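Local coordinates for protein EcmrR transcriptional regulator (Escherichia coli, PDB 6WL5) that senses multiple drugs as a MerR-family transcription activator, its C-terminal GyrI-like domain binding the cationic detergent cetyl-trimethyl-ammonium, at residues 54-59 with 90-95; 15-20 with 45-50; 110-115 with 150-155. One frame throughout, in Å; residues are numbered along the deposited sequence. Where two conformers were deposited one is given.

Contact 1: 54-59 with 90-95. With 16A (cetyl-trimethyl-ammonium), chain E; 16A (cetyl-trimethyl-ammonium), chain F.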
loop_
_atom_site.group_PDB
_atom_site.type_symbol
_atom_site.label_atom_id
_atom_site.label_comp_id
_atom_site.label_asym_id
_atom_site.label_seq_id
_atom_site.Cartn_x
_atom_site.Cartn_y
_atom_site.Cartn_z
ATOM N N TYR A 54 -2.787 -9.263 -0.450
ATOM C CA TYR A 54 -3.008 -7.825 -0.280
ATOM C C TYR A 54 -1.771 -7.268 0.414
ATOM O O TYR A 54 -1.574 -7.466 1.615
ATOM C CB TYR A 54 -4.271 -7.557 0.523
ATOM C CG TYR A 54 -4.725 -6.106 0.636
ATOM C CD1 TYR A 54 -4.409 -5.155 -0.321
ATOM C CD2 TYR A 54 -5.510 -5.697 1.716
ATOM C CE1 TYR A 54 -4.860 -3.833 -0.213
ATOM C CE2 TYR A 54 -5.947 -4.388 1.841
ATOM C CZ TYR A 54 -5.624 -3.452 0.881
ATOM O OH TYR A 54 -6.091 -2.139 1.071
ATOM N N CYS A 55 -0.926 -6.605 -0.356
ATOM C CA CYS A 55 0.396 -6.171 0.078
ATOM C C CYS A 55 0.489 -4.702 -0.273
ATOM O O CYS A 55 0.331 -4.349 -1.435
ATOM C CB CYS A 55 1.453 -6.966 -0.681
ATOM S SG CYS A 55 3.133 -6.420 -0.332
ATOM N N PHE A 56 0.685 -3.842 0.729
ATOM C CA PHE A 56 0.490 -2.422 0.470
ATOM C C PHE A 56 1.288 -1.578 1.446
ATOM O O PHE A 56 1.633 -2.006 2.563
ATOM C CB PHE A 56 -0.994 -2.020 0.565
ATOM C CG PHE A 56 -1.635 -2.359 1.874
ATOM C CD1 PHE A 56 -2.128 -3.635 2.098
ATOM C CD2 PHE A 56 -1.769 -1.413 2.883
ATOM C CE1 PHE A 56 -2.732 -3.992 3.302
ATOM C CE2 PHE A 56 -2.396 -1.747 4.092
ATOM C CZ PHE A 56 -2.888 -3.046 4.293
ATOM N N THR A 57 1.611 -0.381 0.992
ATOM C CA THR A 57 2.211 0.635 1.836
ATOM C C THR A 57 1.118 1.606 2.274
ATOM O O THR A 57 0.345 2.097 1.449
ATOM C CB THR A 57 3.287 1.407 1.075
ATOM O OG1 THR A 57 4.321 0.488 0.713
ATOM C CG2 THR A 57 3.873 2.569 1.918
ATOM N N LEU A 58 1.109 1.923 3.559
ATOM C CA LEU A 58 0.358 3.048 4.058
ATOM C C LEU A 58 1.263 4.271 4.090
ATOM O O LEU A 58 2.344 4.244 4.706
ATOM C CB LEU A 58 -0.144 2.738 5.461
ATOM C CG LEU A 58 -1.147 1.581 5.581
ATOM C CD1 LEU A 58 -1.501 1.298 7.014
ATOM C CD2 LEU A 58 -2.348 1.936 4.768
ATOM N N TYR A 59 0.797 5.356 3.479
ATOM C CA TYR A 59 1.481 6.649 3.533
ATOM C C TYR A 59 0.824 7.530 4.594
ATOM O O TYR A 59 -0.265 8.051 4.368
ATOM C CB TYR A 59 1.418 7.307 2.157
ATOM C CG TYR A 59 2.402 6.645 1.187
ATOM C CD1 TYR A 59 3.716 7.070 1.082
ATOM C CD2 TYR A 59 2.011 5.570 0.379
ATOM C CE1 TYR A 59 4.619 6.441 0.239
ATOM C CE2 TYR A 59 2.905 4.944 -0.483
ATOM C CZ TYR A 59 4.209 5.395 -0.570
ATOM O OH TYR A 59 5.110 4.808 -1.461
ATOM N N GLN A 90 -1.096 -6.428 13.193
ATOM C CA GLN A 90 -2.172 -5.512 13.526
ATOM C C GLN A 90 -3.330 -5.729 12.556
ATOM O O GLN A 90 -3.181 -6.335 11.491
ATOM C CB GLN A 90 -1.676 -4.061 13.520
ATOM C CG GLN A 90 -1.260 -3.566 12.161
ATOM C CD GLN A 90 -0.826 -2.114 12.173
ATOM O OE1 GLN A 90 -1.614 -1.199 12.497
ATOM N NE2 GLN A 90 0.412 -1.881 11.786
ATOM N N VAL A 91 -4.507 -5.271 12.961
ATOM C CA VAL A 91 -5.678 -5.276 12.091
ATOM C C VAL A 91 -5.763 -3.916 11.418
ATOM O O VAL A 91 -5.782 -2.885 12.093
ATOM C CB VAL A 91 -6.958 -5.559 12.893
ATOM C CG1 VAL A 91 -8.189 -5.407 11.993
ATOM C CG2 VAL A 91 -6.896 -6.940 13.554
ATOM N N ILE A 92 -5.808 -3.905 10.089
ATOM C CA ILE A 92 -5.963 -2.676 9.320
ATOM C C ILE A 92 -7.456 -2.503 9.035
ATOM O O ILE A 92 -8.065 -3.405 8.437
ATOM C CB ILE A 92 -5.151 -2.729 8.020
ATOM C CG1 ILE A 92 -3.645 -2.936 8.289
ATOM C CG2 ILE A 92 -5.360 -1.450 7.212
ATOM C CD1 ILE A 92 -2.994 -1.909 9.180
ATOM N N PRO A 93 -8.075 -1.396 9.433
ATOM C CA PRO A 93 -9.540 -1.343 9.418
ATOM C C PRO A 93 -10.117 -1.248 8.014
ATOM O O PRO A 93 -9.442 -0.892 7.046
ATOM C CB PRO A 93 -9.864 -0.086 10.245
ATOM C CG PRO A 93 -8.658 0.810 10.004
ATOM C CD PRO A 93 -7.478 -0.160 9.978
ATOM N N ALA A 94 -11.396 -1.607 7.926
ATOM C CA ALA A 94 -12.165 -1.449 6.698
ATOM C C ALA A 94 -12.301 0.020 6.326
ATOM O O ALA A 94 -12.424 0.898 7.189
ATOM C CB ALA A 94 -13.579 -2.007 6.900
ATOM N N ILE A 95 -12.331 0.285 5.017
ATOM C CA ILE A 95 -12.471 1.642 4.499
ATOM C C ILE A 95 -13.323 1.604 3.242
ATOM O O ILE A 95 -13.500 0.563 2.605
ATOM C CB ILE A 95 -11.130 2.314 4.120
ATOM C CG1 ILE A 95 -10.352 1.448 3.092
ATOM C CG2 ILE A 95 -10.321 2.600 5.358
ATOM C CD1 ILE A 95 -9.120 2.136 2.574
HETATM C C1 16A E . -7.131 18.850 0.771
HETATM C C2 16A E . -5.987 17.871 0.984
HETATM C C3 16A E . -4.835 18.125 0.016
HETATM C C4 16A E . -3.950 16.901 -0.239
HETATM C C5 16A E . -3.929 15.850 0.875
HETATM C C6 16A E . -2.792 14.862 0.643
HETATM C C7 16A E . -2.390 14.041 1.855
HETATM C C8 16A E . -1.104 13.296 1.519
HETATM C C9 16A E . -1.248 11.826 1.805
HETATM C C10 16A E . 0.027 11.174 2.342
HETATM C C11 16A E . 1.272 11.322 1.477
HETATM C C12 16A E . 1.207 10.560 0.161
HETATM C C13 16A E . 2.635 10.357 -0.351
HETATM C C14 16A E . 2.647 9.331 -1.467
HETATM C C15 16A E . 4.006 9.268 -2.142
HETATM C C16 16A E . 4.005 8.083 -3.066
HETATM N N1 16A E . 5.195 8.032 -3.930
HETATM C C17 16A E . 6.464 8.138 -3.186
HETATM C C18 16A E . 5.077 6.719 -4.584
HETATM C C19 16A E . 5.091 9.021 -5.006
HETATM C C1 16A F . 19.626 -8.979 -9.967
HETATM C C2 16A F . 18.457 -8.039 -10.044
HETATM C C3 16A F . 17.899 -8.020 -8.634
HETATM C C4 16A F . 16.429 -7.713 -8.670
HETATM C C5 16A F . 15.892 -7.875 -7.271
HETATM C C6 16A F . 14.449 -8.294 -7.332
HETATM C C7 16A F . 13.919 -8.487 -5.940
HETATM C C8 16A F . 12.443 -8.731 -5.965
HETATM C C9 16A F . 11.906 -8.939 -4.562
HETATM C C10 16A F . 10.436 -8.609 -4.564
HETATM C C11 16A F . 9.831 -8.278 -3.193
HETATM C C12 16A F . 8.472 -7.676 -3.576
HETATM C C13 16A F . 7.463 -7.424 -2.464
HETATM C C14 16A F . 6.009 -7.239 -2.976
HETATM C C15 16A F . 5.214 -8.512 -2.711
HETATM C C16 16A F . 4.672 -9.289 -3.908
HETATM N N1 16A F . 3.247 -9.641 -3.734
HETATM C C17 16A F . 2.385 -8.501 -4.066
HETATM C C18 16A F . 2.973 -10.743 -4.659
HETATM C C19 16A F . 2.881 -10.084 -2.381
#
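Ile92 meets Phe56 and Leu58 between two strands of the antiparallel sheet of the GyrI-like domain, a case of two strands that share a sheet without pairing and touch through side chains alone. At the nearest pair of residues, Leu58 and Ile92, the CA atoms are still 10.0 Å apart, so the gap is bridged by long apolar groups. CG1 and CG2 of Ile92 both meet Phe56 CZ, while CD1, at the end of the CG1 branch, runs on to Leu58 CD1. The CG1 atom comes to the rim of the Phe56 ring, 4.1 Å from CZ and near the ring plane, and Ile92 CD1 meets Leu58 CD1 tip to tip at 4.1 Å. With CG1 anti to its own carbonyl carbon (chi1 -59°), Ile92 presents CG1 and CG2 together to the ring.

One shell out, the Phe56 ring lies against its neighbour: its CD1 sits 3.5 Å above the plane of the Tyr54 ring, over the centre. The hydroxyl of Tyr54 is in turn hydrogen-bonded to Gln153 and Arg132. Val16 of strand 7-23 and Arg132 of strand 132-137 also pack on Ile92.

Cys55, Thr57 and Tyr59 point to the other side of strand 55-59, where the detergent lies. Cys55 touches one cetyl-trimethyl-ammonium molecule through its sulfur, SG lying 3.8 Å from C15. Tyr59 flanks a second one, and its hydroxyl is hydrogen-bonded to Glu133, another pocket residue. The Tyr59 ring is sandwiched: Thr57 CG2 lies 3.5 Å above one face, and on the opposite face the alkyl chain passes with its C14 3.6 Å from Tyr59 CD1.

Contact 2: 15-20 with 45-50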
loop_
_atom_site.group_PDB
_atom_site.type_symbol
_atom_site.label_atom_id
_atom_site.label_comp_id
_atom_site.label_asym_id
_atom_site.label_seq_id
_atom_site.Cartn_x
_atom_site.Cartn_y
_atom_site.Cartn_z
ATOM N N ILE A 15 -5.877 -8.661 8.622
ATOM C CA ILE A 15 -4.756 -8.835 9.531
ATOM C C ILE A 15 -3.508 -8.765 8.681
ATOM O O ILE A 15 -3.454 -9.386 7.611
ATOM C CB ILE A 15 -4.814 -10.204 10.223
ATOM C CG1 ILE A 15 -6.165 -10.416 10.903
ATOM C CG2 ILE A 15 -3.634 -10.365 11.206
ATOM C CD1 ILE A 15 -6.388 -11.858 11.324
ATOM N N VAL A 16 -2.513 -8.013 9.148
ATOM C CA VAL A 16 -1.254 -7.879 8.444
ATOM C C VAL A 16 -0.095 -8.055 9.416
ATOM O O VAL A 16 -0.215 -7.837 10.625
ATOM C CB VAL A 16 -1.110 -6.504 7.746
ATOM C CG1 VAL A 16 -2.274 -6.250 6.812
ATOM C CG2 VAL A 16 -0.931 -5.347 8.747
ATOM N N TYR A 17 1.063 -8.385 8.856
ATOM C CA TYR A 17 2.323 -8.025 9.478
ATOM C C TYR A 17 2.809 -6.744 8.833
ATOM O O TYR A 17 2.441 -6.444 7.692
ATOM C CB TYR A 17 3.364 -9.138 9.429
ATOM C CG TYR A 17 3.860 -9.608 8.096
ATOM C CD1 TYR A 17 4.873 -8.936 7.421
ATOM C CD2 TYR A 17 3.352 -10.769 7.533
ATOM C CE1 TYR A 17 5.355 -9.419 6.202
ATOM C CE2 TYR A 17 3.820 -11.241 6.334
ATOM C CZ TYR A 17 4.803 -10.565 5.675
ATOM O OH TYR A 17 5.234 -11.097 4.497
ATOM N N SER A 18 3.565 -5.954 9.601
ATOM C CA SER A 18 3.857 -4.592 9.178
ATOM C C SER A 18 5.121 -4.066 9.856
ATOM O O SER A 18 5.521 -4.537 10.930
ATOM C CB SER A 18 2.662 -3.685 9.499
ATOM O OG SER A 18 2.473 -3.605 10.910
ATOM N N LYS A 19 5.763 -3.109 9.199
ATOM C CA LYS A 19 6.867 -2.376 9.783
ATOM C C LYS A 19 6.785 -0.936 9.309
ATOM O O LYS A 19 6.498 -0.685 8.146
ATOM C CB LYS A 19 8.237 -2.990 9.411
ATOM C CG LYS A 19 9.382 -2.417 10.230
ATOM C CD LYS A 19 10.643 -3.254 10.114
ATOM C CE LYS A 19 11.824 -2.624 10.842
ATOM N NZ LYS A 19 12.988 -3.570 10.863
ATOM N N ARG A 20 7.009 0.005 10.219
ATOM C CA ARG A 20 6.881 1.424 9.935
ATOM C C ARG A 20 8.246 2.095 9.982
ATOM O O ARG A 20 9.106 1.736 10.805
ATOM C CB ARG A 20 5.939 2.074 10.953
ATOM C CG ARG A 20 5.571 3.489 10.607
ATOM C CD ARG A 20 4.293 3.867 11.328
ATOM N NE ARG A 20 3.965 5.276 11.168
ATOM C CZ ARG A 20 2.873 5.811 11.672
ATOM N NH1 ARG A 20 2.021 5.029 12.345
ATOM N NH2 ARG A 20 2.604 7.100 11.504
ATOM N N PRO A 45 6.670 -20.032 11.714
ATOM C CA PRO A 45 6.355 -21.146 10.808
ATOM C C PRO A 45 4.848 -21.303 10.702
ATOM O O PRO A 45 4.110 -21.094 11.671
ATOM C CB PRO A 45 7.001 -22.364 11.486
ATOM C CG PRO A 45 8.012 -21.825 12.442
ATOM C CD PRO A 45 7.604 -20.403 12.790
ATOM N N GLY A 46 4.384 -21.649 9.509
ATOM C CA GLY A 46 2.965 -21.800 9.282
ATOM C C GLY A 46 2.220 -20.523 8.973
ATOM O O GLY A 46 1.057 -20.590 8.563
ATOM N N LEU A 47 2.832 -19.360 9.160
ATOM C CA LEU A 47 2.188 -18.125 8.734
ATOM C C LEU A 47 1.887 -18.201 7.240
ATOM O O LEU A 47 2.732 -18.615 6.441
ATOM C CB LEU A 47 3.097 -16.941 9.033
ATOM C CG LEU A 47 2.484 -15.563 8.752
ATOM C CD1 LEU A 47 1.312 -15.296 9.718
ATOM C CD2 LEU A 47 3.552 -14.495 8.875
ATOM N N THR A 48 0.685 -17.760 6.868
ATOM C CA THR A 48 0.148 -17.913 5.522
ATOM C C THR A 48 -0.323 -16.556 5.021
ATOM O O THR A 48 -1.096 -15.868 5.702
ATOM C CB THR A 48 -1.028 -18.906 5.528
ATOM O OG1 THR A 48 -0.610 -20.146 6.116
ATOM C CG2 THR A 48 -1.540 -19.180 4.114
ATOM N N LEU A 49 0.151 -16.170 3.838
ATOM C CA LEU A 49 -0.365 -14.975 3.195
ATOM C C LEU A 49 -1.779 -15.212 2.683
ATOM O O LEU A 49 -2.142 -16.336 2.306
ATOM C CB LEU A 49 0.505 -14.606 1.996
ATOM C CG LEU A 49 1.990 -14.377 2.250
ATOM C CD1 LEU A 49 2.736 -14.214 0.934
ATOM C CD2 LEU A 49 2.158 -13.161 3.099
ATOM N N THR A 50 -2.580 -14.130 2.660
ATOM C CA THR A 50 -3.955 -14.268 2.185
ATOM C C THR A 50 -3.957 -14.571 0.689
ATOM O O THR A 50 -3.014 -14.229 -0.044
ATOM C CB THR A 50 -4.821 -13.020 2.429
ATOM O OG1 THR A 50 -4.248 -11.878 1.772
ATOM C CG2 THR A 50 -4.999 -12.718 3.911
#
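Tyr17 reaches Leu47 and Leu49 because its CG stands between the backbone N and the carbonyl carbon (chi1 63°), which swings the ring off strand 7-23 toward the loop; Leu47, with CG anti to the backbone N (chi1 -175°), extends its isobutyl group to meet it. The arrangement is a piece of sheet-and-loop packing in the GyrI-like domain: one aromatic residue of a strand covered by the irregular segment that leads from helix 34-43 to strand 55-59.

Both leucines use the same branch and approach the CD2-CE2 side of the tyrosine. Leu47 CD2 lies 4.0 Å from Tyr17 CD2, nearer the root of the ring, and Leu49 CD2 lies 4.1 Å from Tyr17 CE2, nearer its end. Each methyl comes in obliquely. The polar partner of the Tyr17 hydroxyl is Glu75, which lines a detergent pocket and is held through a weak hydrogen bond; the side chain of Leu49 is itself about 5 Å from a bound detergent.

Around this group, Ile36 and Val40 of helix 34-43 pack on Tyr17, and Phe89 touches both Tyr17 and Leu47, so that helix, loop and sheet converge on the ring. Gly46 adopts a positive phi of 84°, at which a CB would press on the preceding carbonyl oxygen. At the far end of the ring, Leu49 CD2 also passes 4.0 Å from Tyr17 OH, a van der Waals neighbour of the hydroxyl.

Contact 3: 110-115 with 150-155. With 16A (cetyl-trimethyl-ammonium), chain E.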
loop_
_atom_site.group_PDB
_atom_site.type_symbol
_atom_site.label_atom_id
_atom_site.label_comp_id
_atom_site.label_asym_id
_atom_site.label_seq_id
_atom_site.Cartn_x
_atom_site.Cartn_y
_atom_site.Cartn_z
ATOM N N ARG A 110 3.488 9.208 -8.784
ATOM C CA ARG A 110 2.906 10.467 -8.313
ATOM C C ARG A 110 1.721 10.885 -9.169
ATOM O O ARG A 110 0.810 11.562 -8.680
ATOM C CB ARG A 110 3.916 11.611 -8.301
ATOM C CG ARG A 110 4.445 12.045 -9.674
ATOM C CD ARG A 110 5.506 13.184 -9.621
ATOM N NE ARG A 110 6.700 12.770 -8.910
ATOM C CZ ARG A 110 7.752 12.189 -9.483
ATOM N NH1 ARG A 110 7.791 11.982 -10.790
ATOM N NH2 ARG A 110 8.775 11.839 -8.739
ATOM N N ASN A 111 1.713 10.513 -10.449
ATOM C CA ASN A 111 0.625 10.919 -11.330
ATOM C C ASN A 111 -0.730 10.335 -10.893
ATOM O O ASN A 111 -1.782 10.976 -11.056
ATOM C CB ASN A 111 0.919 10.503 -12.762
ATOM C CG ASN A 111 2.099 11.212 -13.351
ATOM O OD1 ASN A 111 2.523 12.242 -12.866
ATOM N ND2 ASN A 111 2.588 10.703 -14.452
ATOM N N ALA A 112 -0.713 9.139 -10.327
ATOM C CA ALA A 112 -1.915 8.532 -9.776
ATOM C C ALA A 112 -2.405 9.264 -8.531
ATOM O O ALA A 112 -3.620 9.393 -8.315
ATOM C CB ALA A 112 -1.621 7.076 -9.445
ATOM N N TYR A 113 -1.495 9.692 -7.670
ATOM C CA TYR A 113 -1.871 10.478 -6.500
ATOM C C TYR A 113 -2.440 11.825 -6.916
ATOM O O TYR A 113 -3.428 12.285 -6.340
ATOM C CB TYR A 113 -0.650 10.642 -5.568
ATOM C CG TYR A 113 -0.247 9.350 -4.874
ATOM C CD1 TYR A 113 0.540 8.405 -5.520
ATOM C CD2 TYR A 113 -0.695 9.050 -3.601
ATOM C CE1 TYR A 113 0.889 7.211 -4.882
ATOM C CE2 TYR A 113 -0.369 7.860 -2.966
ATOM C CZ TYR A 113 0.403 6.933 -3.620
ATOM O OH TYR A 113 0.726 5.760 -2.985
ATOM N N ILE A 114 -1.804 12.487 -7.887
ATOM C CA ILE A 114 -2.334 13.733 -8.434
ATOM C C ILE A 114 -3.755 13.519 -8.906
ATOM O O ILE A 114 -4.679 14.284 -8.566
ATOM C CB ILE A 114 -1.414 14.211 -9.575
ATOM C CG1 ILE A 114 -0.077 14.732 -9.035
ATOM C CG2 ILE A 114 -2.114 15.296 -10.383
ATOM C CD1 ILE A 114 0.926 14.997 -10.143
ATOM N N TYR A 115 -3.948 12.477 -9.691
ATOM C CA TYR A 115 -5.257 12.182 -10.235
ATOM C C TYR A 115 -6.302 11.950 -9.165
ATOM O O TYR A 115 -7.386 12.481 -9.255
ATOM C CB TYR A 115 -5.183 10.936 -11.116
ATOM C CG TYR A 115 -6.415 10.703 -11.941
ATOM C CD1 TYR A 115 -7.447 9.917 -11.486
ATOM C CD2 TYR A 115 -6.515 11.262 -13.173
ATOM C CE1 TYR A 115 -8.575 9.722 -12.266
ATOM C CE2 TYR A 115 -7.605 11.067 -13.953
ATOM C CZ TYR A 115 -8.626 10.300 -13.494
ATOM O OH TYR A 115 -9.675 10.138 -14.353
ATOM N N THR A 150 -0.107 -1.485 -9.866
ATOM C CA THR A 150 -0.131 -1.002 -8.492
ATOM C C THR A 150 -1.425 -0.239 -8.333
ATOM O O THR A 150 -1.711 0.676 -9.119
ATOM C CB THR A 150 1.063 -0.068 -8.259
ATOM O OG1 THR A 150 2.287 -0.691 -8.695
ATOM C CG2 THR A 150 1.248 0.312 -6.812
ATOM N N GLU A 151 -2.206 -0.597 -7.326
ATOM C CA GLU A 151 -3.459 0.088 -7.091
ATOM C C GLU A 151 -3.292 1.118 -5.990
ATOM O O GLU A 151 -2.816 0.794 -4.894
ATOM C CB GLU A 151 -4.606 -0.873 -6.759
ATOM C CG GLU A 151 -5.925 -0.130 -6.590
ATOM C CD GLU A 151 -7.138 -1.024 -6.576
ATOM O OE1 GLU A 151 -7.594 -1.462 -7.664
ATOM O OE2 GLU A 151 -7.643 -1.285 -5.467
ATOM N N ILE A 152 -3.669 2.354 -6.292
ATOM C CA ILE A 152 -3.620 3.453 -5.312
ATOM C C ILE A 152 -5.022 3.635 -4.744
ATOM O O ILE A 152 -5.984 3.753 -5.505
ATOM C CB ILE A 152 -3.080 4.765 -5.914
ATOM C CG1 ILE A 152 -1.744 4.566 -6.650
ATOM C CG2 ILE A 152 -2.927 5.795 -4.785
ATOM C CD1 ILE A 152 -0.686 3.801 -5.868
ATOM N N GLN A 153 -5.134 3.615 -3.417
ATOM C CA GLN A 153 -6.427 3.596 -2.717
ATOM C C GLN A 153 -6.493 4.761 -1.737
ATOM O O GLN A 153 -5.756 4.793 -0.758
ATOM C CB GLN A 153 -6.612 2.262 -1.974
ATOM C CG GLN A 153 -6.227 1.025 -2.823
ATOM C CD GLN A 153 -6.308 -0.275 -2.053
ATOM O OE1 GLN A 153 -5.895 -0.358 -0.887
ATOM N NE2 GLN A 153 -6.758 -1.329 -2.731
ATOM N N PHE A 154 -7.415 5.697 -1.976
ATOM C CA PHE A 154 -7.645 6.825 -1.075
ATOM C C PHE A 154 -8.860 6.553 -0.194
ATOM O O PHE A 154 -9.994 6.475 -0.719
ATOM C CB PHE A 154 -7.896 8.097 -1.895
ATOM C CG PHE A 154 -6.649 8.853 -2.307
ATOM C CD1 PHE A 154 -5.421 8.226 -2.485
ATOM C CD2 PHE A 154 -6.714 10.207 -2.514
ATOM C CE1 PHE A 154 -4.305 8.941 -2.876
ATOM C CE2 PHE A 154 -5.594 10.927 -2.880
ATOM C CZ PHE A 154 -4.385 10.291 -3.060
ATOM N N PRO A 155 -8.692 6.404 1.120
ATOM C CA PRO A 155 -9.862 6.281 2.012
ATOM C C PRO A 155 -10.661 7.571 1.992
ATOM O O PRO A 155 -10.114 8.645 2.225
ATOM C CB PRO A 155 -9.233 6.018 3.389
ATOM C CG PRO A 155 -7.798 5.580 3.094
ATOM C CD PRO A 155 -7.427 6.383 1.869
HETATM C C1 16A E . -7.131 18.850 0.771
HETATM C C2 16A E . -5.987 17.871 0.984
HETATM C C3 16A E . -4.835 18.125 0.016
HETATM C C4 16A E . -3.950 16.901 -0.239
HETATM C C5 16A E . -3.929 15.850 0.875
HETATM C C6 16A E . -2.792 14.862 0.643
HETATM C C7 16A E . -2.390 14.041 1.855
HETATM C C8 16A E . -1.104 13.296 1.519
HETATM C C9 16A E . -1.248 11.826 1.805
HETATM C C10 16A E . 0.027 11.174 2.342
HETATM C C11 16A E . 1.272 11.322 1.477
HETATM C C12 16A E . 1.207 10.560 0.161
HETATM C C13 16A E . 2.635 10.357 -0.351
HETATM C C14 16A E . 2.647 9.331 -1.467
HETATM C C15 16A E . 4.006 9.268 -2.142
HETATM C C16 16A E . 4.005 8.083 -3.066
HETATM N N1 16A E . 5.195 8.032 -3.930
HETATM C C17 16A E . 6.464 8.138 -3.186
HETATM C C18 16A E . 5.077 6.719 -4.584
HETATM C C19 16A E . 5.091 9.021 -5.006
#
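Ile152 is the bump of this helix-on-sheet packing, pushing into the hollow between Ala112 and the ring of Tyr113. The small Ala112 lets the strand come close, and its CB rests 3.8 Å from Ile152 CG1. Ile152 CG2 makes a CH-pi contact over one face of Tyr113, 3.9 Å from the ring centroid, while its CD1 reaches along to the hydroxyl end. Tyr113 slants across toward the strand with CG anti to its carbonyl carbon (chi1 -70°). Against its opposite face lies the detergent chain, C14 3.7 Å from Tyr113 CE2, so the ring is a wall shared by core and ligand pocket. Phe154 closes the side, its CE1 3.7 Å from Tyr113 CD2, the ring planes inclined at 52°. The Tyr113 hydroxyl is hydrogen-bonded to Glu133. Replaced by an alanine, this position would probably leave a gap between Ile152 and the detergent chain and deprive Glu133 of its hydroxyl partner.

The axes of helix segment 110-115 and strand segment 150-155 approach to 9.3 Å at 31°. Leu116 and Met117 of the same helix also touch Phe154, while strand 149-158 pairs antiparallel with strands 88-103 and 132-137.

Overall arrangement
All three contacts illustrate how elements on one antiparallel sheet are joined by apolar side chains, none being bridged by a hydrogen bond between its segments. Contacts 1 and 3 are buried; contact 2 is only partly so and lies on the other side of the chain's centre from contact 3. Strand 88-103 carries half of contact 1 and neighbours strands of both others: Gln90 meets Ser18 and Val16 of contact 2. Contact 1 is strand to strand, one isoleucine against a phenylalanine edge and a leucine; contact 2 is strand to loop, and contact 3 helix to strand and richest in aromatic surface. Tyr59 and Tyr113 bring contacts 1 and 3 to the same detergent molecule.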